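Local coordinates for homocitrate synthase (Sulfolobus acidocaldarius, PDB 6KTQ), which catalyses the aldol-type condensation of 2-oxoglutarate with acetyl-CoA to homocitrate, the first step of lysine biosynthesis through the alpha-aminoadipate pathway, at residues I196-T199 and V200-Y204; T39-E42 and G43-P47. One frame throughout, in Å; residues are numbered along the deposited sequence.

Contact 1 (I196-T199 and V200-Y204); sequences IADT and VGVLY. With AKG (2-oxoglutaric acid), chain D.
With CG of Asp198 anti to the backbone N (chi1 -172°), the carboxylate reaches forward along the chain and receives the amides of Val202 and Leu203, one on each oxygen. OD1 of Asp198 accepts from Val202 N at 2.9 Å and its OD2 from Leu203 N at 3.0 Å, the latter the straighter bond (160° at the hydrogen). Both amides come in on the syn sides; that of Leu203 stands further out of the carboxylate plane than that of Val202. The two amides together fix the rotation of the carboxylate, and a hydrogen bond with the hydroxyl of Thr172 adds a second grip on OD1.

The backbone between is a type I beta turn from Asp198 to Gly201, closed by a 3.2 Å bond from Gly201 N to Asp198 O, whose donor lies well above the carbonyl plane. Gly201, the last residue of the turn, has positive phi, which by itself favours glycine, and Leu203 lays its CB 3.2 Å from OD2 of Asp198 and its CD2 against CB of the same residue. This is the C-terminal end of a barrel strand, 193-198, turning into the loop that leads to helix 205-218: the rim of the TIM barrel on which this family builds its active site.

Thr199, on the turn, faces the substrate. Its OG1, placed beside the backbone N by a chi1 of -57°, donates to O2 of 2-oxoglutarate at 3.0 Å and is itself bonded to the amide of Asp170. CB of Ala197, on the strand, lies 3.7 Å from the same O2 of 2-oxoglutarate.

Contact 2 (T39-E42 and G43-P47); sequences TLRE and GEQTP. With AKG (2-oxoglutaric acid), chain D.
The chain winds through a tight 3-10 turn in which Gln45 N bonds to Glu42 O at 2.9 Å, Glu44 N reaches Arg41 O only weakly, and CA of Gly43 makes a CA-H...O contact of 3.0 Å with Thr39 O. Bends at chi2 and chi3 of Arg41 bring its guanidinium to lie with one face against CB of Glu42. Arg41 NH2 donates to Gln45 OE1 at 2.9 Å, the oxygen sitting in the guanidinium plane although the donor stands 42° out of the amide plane. NH2 of Arg41 also donates to O5 of 2-oxoglutarate at 3.2 Å. NH1 adds a weak bond to O5, NH2 forms a salt bridge to Glu42 OE1 whose hydrogen bond is weak, and NE is paired with Glu72. A leucine in place of Arg41 would probably leave the keto oxygen O5 and Gln45 OE1 without their shared donor and Glu72 without its countercharge. Glu42 OE1 approaches O5 of 2-oxoglutarate to 3.0 Å beside the zinc ion, while OE2 takes the amide of Glu259. With His227 and His229, Glu42 completes the metal site of the DRE-TIM metallolyase barrel, beside which Arg41 donates to the substrate's keto oxygen.

In the fold
Contacts 1 and 2 are two loops at the C-terminal ends of barrel strands 193-198 and 31-37, their centres about 17 Å apart and their nearest atoms about 7 Å, with 2-oxoglutarate bridging the gap. Contact 2 is the more deeply buried and the more highly charged: its arginine and glutamate serve the keto oxygen and the zinc ion. Contact 1 is only partly buried, running from the strand end out to exposed residues; there a neutral hydroxyl and a methyl meet the substrate's C1 carboxylate, while the acidic group accepts from two backbone amides and bonds with a threonine hydroxyl. Neither loop touches another protein chain of the assembly.

Contact 1 (I196-T199 and V200-Y204)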
loop_
_atom_site.group_PDB
_atom_site.type_symbol
_atom_site.label_atom_id
_atom_site.label_comp_id
_atom_site.label_asym_id
_atom_site.label_seq_id
_atom_site.Cartn_x
_atom_site.Cartn_y
_atom_site.Cartn_z
ATOM N N ILE A 196 -19.102 1.430 5.611
ATOM C CA ILE A 196 -19.279 2.279 4.438
ATOM C C ILE A 196 -20.187 1.459 3.503
ATOM O O ILE A 196 -19.800 0.375 3.038
ATOM C CB ILE A 196 -17.911 2.604 3.786
ATOM C CG1 ILE A 196 -16.968 3.320 4.780
ATOM C CG2 ILE A 196 -18.064 3.394 2.492
ATOM C CD1 ILE A 196 -17.456 4.664 5.286
ATOM N N ALA A 197 -21.399 1.959 3.256
ATOM C CA ALA A 197 -22.405 1.211 2.500
ATOM C C ALA A 197 -22.544 1.729 1.105
ATOM O O ALA A 197 -22.890 2.894 0.872
ATOM C CB ALA A 197 -23.760 1.234 3.209
ATOM N N ASP A 198 -22.240 0.857 0.157
ATOM C CA ASP A 198 -22.513 1.134 -1.219
ATOM C C ASP A 198 -23.918 0.589 -1.447
ATOM O O ASP A 198 -24.134 -0.477 -2.053
ATOM C CB ASP A 198 -21.501 0.454 -2.101
ATOM C CG ASP A 198 -21.626 0.855 -3.534
ATOM O OD1 ASP A 198 -22.263 1.901 -3.849
ATOM O OD2 ASP A 198 -21.082 0.094 -4.362
ATOM N N THR A 199 -24.861 1.358 -0.926
ATOM C CA THR A 199 -26.280 1.024 -0.897
ATOM C C THR A 199 -26.872 0.684 -2.259
ATOM O O THR A 199 -27.694 -0.238 -2.352
ATOM C CB THR A 199 -27.029 2.208 -0.257
ATOM O OG1 THR A 199 -26.469 2.427 1.030
ATOM C CG2 THR A 199 -28.537 1.937 -0.137
ATOM N N VAL A 200 -26.445 1.384 -3.314
ATOM C CA VAL A 200 -27.000 1.148 -4.652
ATOM C C VAL A 200 -25.971 0.577 -5.635
ATOM O O VAL A 200 -26.199 0.568 -6.833
ATOM C CB VAL A 200 -27.693 2.396 -5.230
ATOM C CG1 VAL A 200 -28.872 2.791 -4.350
ATOM C CG2 VAL A 200 -26.735 3.578 -5.408
ATOM N N GLY A 201 -24.824 0.148 -5.114
ATOM C CA GLY A 201 -23.867 -0.643 -5.884
ATOM C C GLY A 201 -23.132 0.132 -6.968
ATOM O O GLY A 201 -22.822 -0.422 -8.020
ATOM N N VAL A 202 -22.817 1.393 -6.685
ATOM C CA VAL A 202 -22.247 2.307 -7.693
ATOM C C VAL A 202 -20.753 2.576 -7.505
ATOM O O VAL A 202 -20.167 3.368 -8.240
ATOM C CB VAL A 202 -23.001 3.647 -7.729
ATOM C CG1 VAL A 202 -24.403 3.452 -8.287
ATOM C CG2 VAL A 202 -23.008 4.332 -6.360
ATOM N N LEU A 203 -20.126 1.903 -6.558
ATOM C CA LEU A 203 -18.679 2.041 -6.397
ATOM C C LEU A 203 -17.954 1.458 -7.613
ATOM O O LEU A 203 -18.360 0.414 -8.140
ATOM C CB LEU A 203 -18.238 1.269 -5.167
ATOM C CG LEU A 203 -17.596 1.925 -3.953
ATOM C CD1 LEU A 203 -17.580 3.447 -3.862
ATOM C CD2 LEU A 203 -18.026 1.217 -2.687
ATOM N N TYR A 204 -16.886 2.131 -8.049
ATOM C CA TYR A 204 -15.965 1.574 -9.042
ATOM C C TYR A 204 -14.748 1.062 -8.288
ATOM O O TYR A 204 -14.158 1.804 -7.500
ATOM C CB TYR A 204 -15.571 2.631 -10.090
ATOM C CG TYR A 204 -14.820 2.004 -11.227
ATOM C CD1 TYR A 204 -15.497 1.362 -12.258
ATOM C CD2 TYR A 204 -13.425 1.998 -11.246
ATOM C CE1 TYR A 204 -14.807 0.710 -13.279
ATOM C CE2 TYR A 204 -12.722 1.373 -12.264
ATOM C CZ TYR A 204 -13.423 0.739 -13.297
ATOM O OH TYR A 204 -12.756 0.114 -14.341
HETATM C C1 AKG D . -27.387 -0.473 3.150
HETATM O O1 AKG D . -27.148 -0.898 2.004
HETATM O O2 AKG D . -27.438 0.760 3.361
HETATM C C2 AKG D . -27.615 -1.447 4.238
HETATM O O5 AKG D . -28.289 -2.466 4.035
HETATM C C3 AKG D . -26.971 -1.211 5.601
HETATM C C4 AKG D . -25.587 -1.866 5.546
HETATM C C5 AKG D . -24.802 -1.931 6.849
HETATM O O3 AKG D . -23.539 -1.916 6.741
HETATM O O4 AKG D . -25.411 -1.975 7.964
#

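Contact 2 (T39-E42 and G43-P47)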
loop_
_atom_site.group_PDB
_atom_site.type_symbol
_atom_site.label_atom_id
_atom_site.label_comp_id
_atom_site.label_asym_id
_atom_site.label_seq_id
_atom_site.Cartn_x
_atom_site.Cartn_y
_atom_site.Cartn_z
ATOM N N THR A 39 -26.715 -12.801 5.923
ATOM C CA THR A 39 -27.790 -13.646 5.373
ATOM C C THR A 39 -29.067 -13.450 6.204
ATOM O O THR A 39 -30.152 -13.339 5.659
ATOM C CB THR A 39 -27.368 -15.124 5.331
ATOM O OG1 THR A 39 -26.205 -15.263 4.504
ATOM C CG2 THR A 39 -28.453 -16.012 4.744
ATOM N N LEU A 40 -28.902 -13.320 7.517
ATOM C CA LEU A 40 -30.025 -13.218 8.436
ATOM C C LEU A 40 -30.550 -11.811 8.628
ATOM O O LEU A 40 -31.568 -11.628 9.282
ATOM C CB LEU A 40 -29.612 -13.788 9.785
ATOM C CG LEU A 40 -29.758 -15.272 10.078
ATOM C CD1 LEU A 40 -30.079 -16.173 8.910
ATOM C CD2 LEU A 40 -28.627 -15.819 10.938
ATOM N N ARG A 41 -29.888 -10.811 8.065
ATOM C CA ARG A 41 -30.414 -9.464 8.098
ATOM C C ARG A 41 -30.631 -8.991 6.651
ATOM O O ARG A 41 -31.765 -9.054 6.134
ATOM C CB ARG A 41 -29.473 -8.551 8.897
ATOM C CG ARG A 41 -30.086 -7.240 9.362
ATOM C CD ARG A 41 -30.191 -6.181 8.290
ATOM N NE ARG A 41 -28.879 -5.822 7.754
ATOM C CZ ARG A 41 -28.684 -5.113 6.640
ATOM N NH1 ARG A 41 -27.450 -4.844 6.263
ATOM N NH2 ARG A 41 -29.699 -4.669 5.895
ATOM N N GLU A 42 -29.566 -8.532 5.987
ATOM C CA GLU A 42 -29.648 -8.175 4.570
ATOM C C GLU A 42 -30.341 -9.295 3.764
ATOM O O GLU A 42 -31.218 -9.012 2.933
ATOM C CB GLU A 42 -28.259 -7.893 4.003
ATOM C CG GLU A 42 -28.226 -7.532 2.509
ATOM C CD GLU A 42 -28.788 -6.152 2.213
ATOM O OE1 GLU A 42 -28.393 -5.192 2.908
ATOM O OE2 GLU A 42 -29.600 -6.001 1.264
ATOM N N GLY A 43 -29.952 -10.541 4.006
ATOM C CA GLY A 43 -30.443 -11.655 3.203
ATOM C C GLY A 43 -31.960 -11.855 3.293
ATOM O O GLY A 43 -32.612 -12.241 2.312
ATOM N N GLU A 44 -32.516 -11.626 4.480
ATOM C CA GLU A 44 -33.972 -11.724 4.658
ATOM C C GLU A 44 -34.706 -10.498 4.092
ATOM O O GLU A 44 -35.923 -10.450 4.130
ATOM C CB GLU A 44 -34.333 -11.948 6.132
ATOM C CG GLU A 44 -35.522 -12.851 6.305
ATOM C CD GLU A 44 -36.021 -12.957 7.738
ATOM O OE1 GLU A 44 -35.557 -12.204 8.638
ATOM O OE2 GLU A 44 -36.891 -13.814 7.972
ATOM N N GLN A 45 -33.989 -9.508 3.559
ATOM C CA GLN A 45 -34.641 -8.395 2.838
ATOM C C GLN A 45 -34.813 -8.683 1.352
ATOM O O GLN A 45 -35.239 -7.816 0.608
ATOM C CB GLN A 45 -33.911 -7.070 3.066
ATOM C CG GLN A 45 -33.971 -6.607 4.517
ATOM C CD GLN A 45 -33.145 -5.376 4.831
ATOM O OE1 GLN A 45 -32.515 -5.323 5.868
ATOM N NE2 GLN A 45 -33.148 -4.390 3.949
ATOM N N THR A 46 -34.473 -9.904 0.927
ATOM C CA THR A 46 -34.715 -10.340 -0.433
ATOM C C THR A 46 -36.230 -10.526 -0.670
ATOM O O THR A 46 -36.887 -11.208 0.116
ATOM C CB THR A 46 -34.020 -11.693 -0.692
ATOM O OG1 THR A 46 -32.650 -11.663 -0.224
ATOM C CG2 THR A 46 -34.070 -12.043 -2.165
ATOM N N PRO A 47 -36.778 -9.941 -1.754
ATOM C CA PRO A 47 -38.155 -10.214 -2.092
ATOM C C PRO A 47 -38.450 -11.704 -2.035
ATOM O O PRO A 47 -37.718 -12.518 -2.602
ATOM C CB PRO A 47 -38.290 -9.680 -3.530
ATOM C CG PRO A 47 -37.305 -8.576 -3.577
ATOM C CD PRO A 47 -36.161 -9.016 -2.711
HETATM C C1 AKG D . -27.387 -0.473 3.150
HETATM O O1 AKG D . -27.148 -0.898 2.004
HETATM O O2 AKG D . -27.438 0.760 3.361
HETATM C C2 AKG D . -27.615 -1.447 4.238
HETATM O O5 AKG D . -28.289 -2.466 4.035
HETATM C C3 AKG D . -26.971 -1.211 5.601
HETATM C C4 AKG D . -25.587 -1.866 5.546
HETATM C C5 AKG D . -24.802 -1.931 6.849
HETATM O O3 AKG D . -23.539 -1.916 6.741
HETATM O O4 AKG D . -25.411 -1.975 7.964
#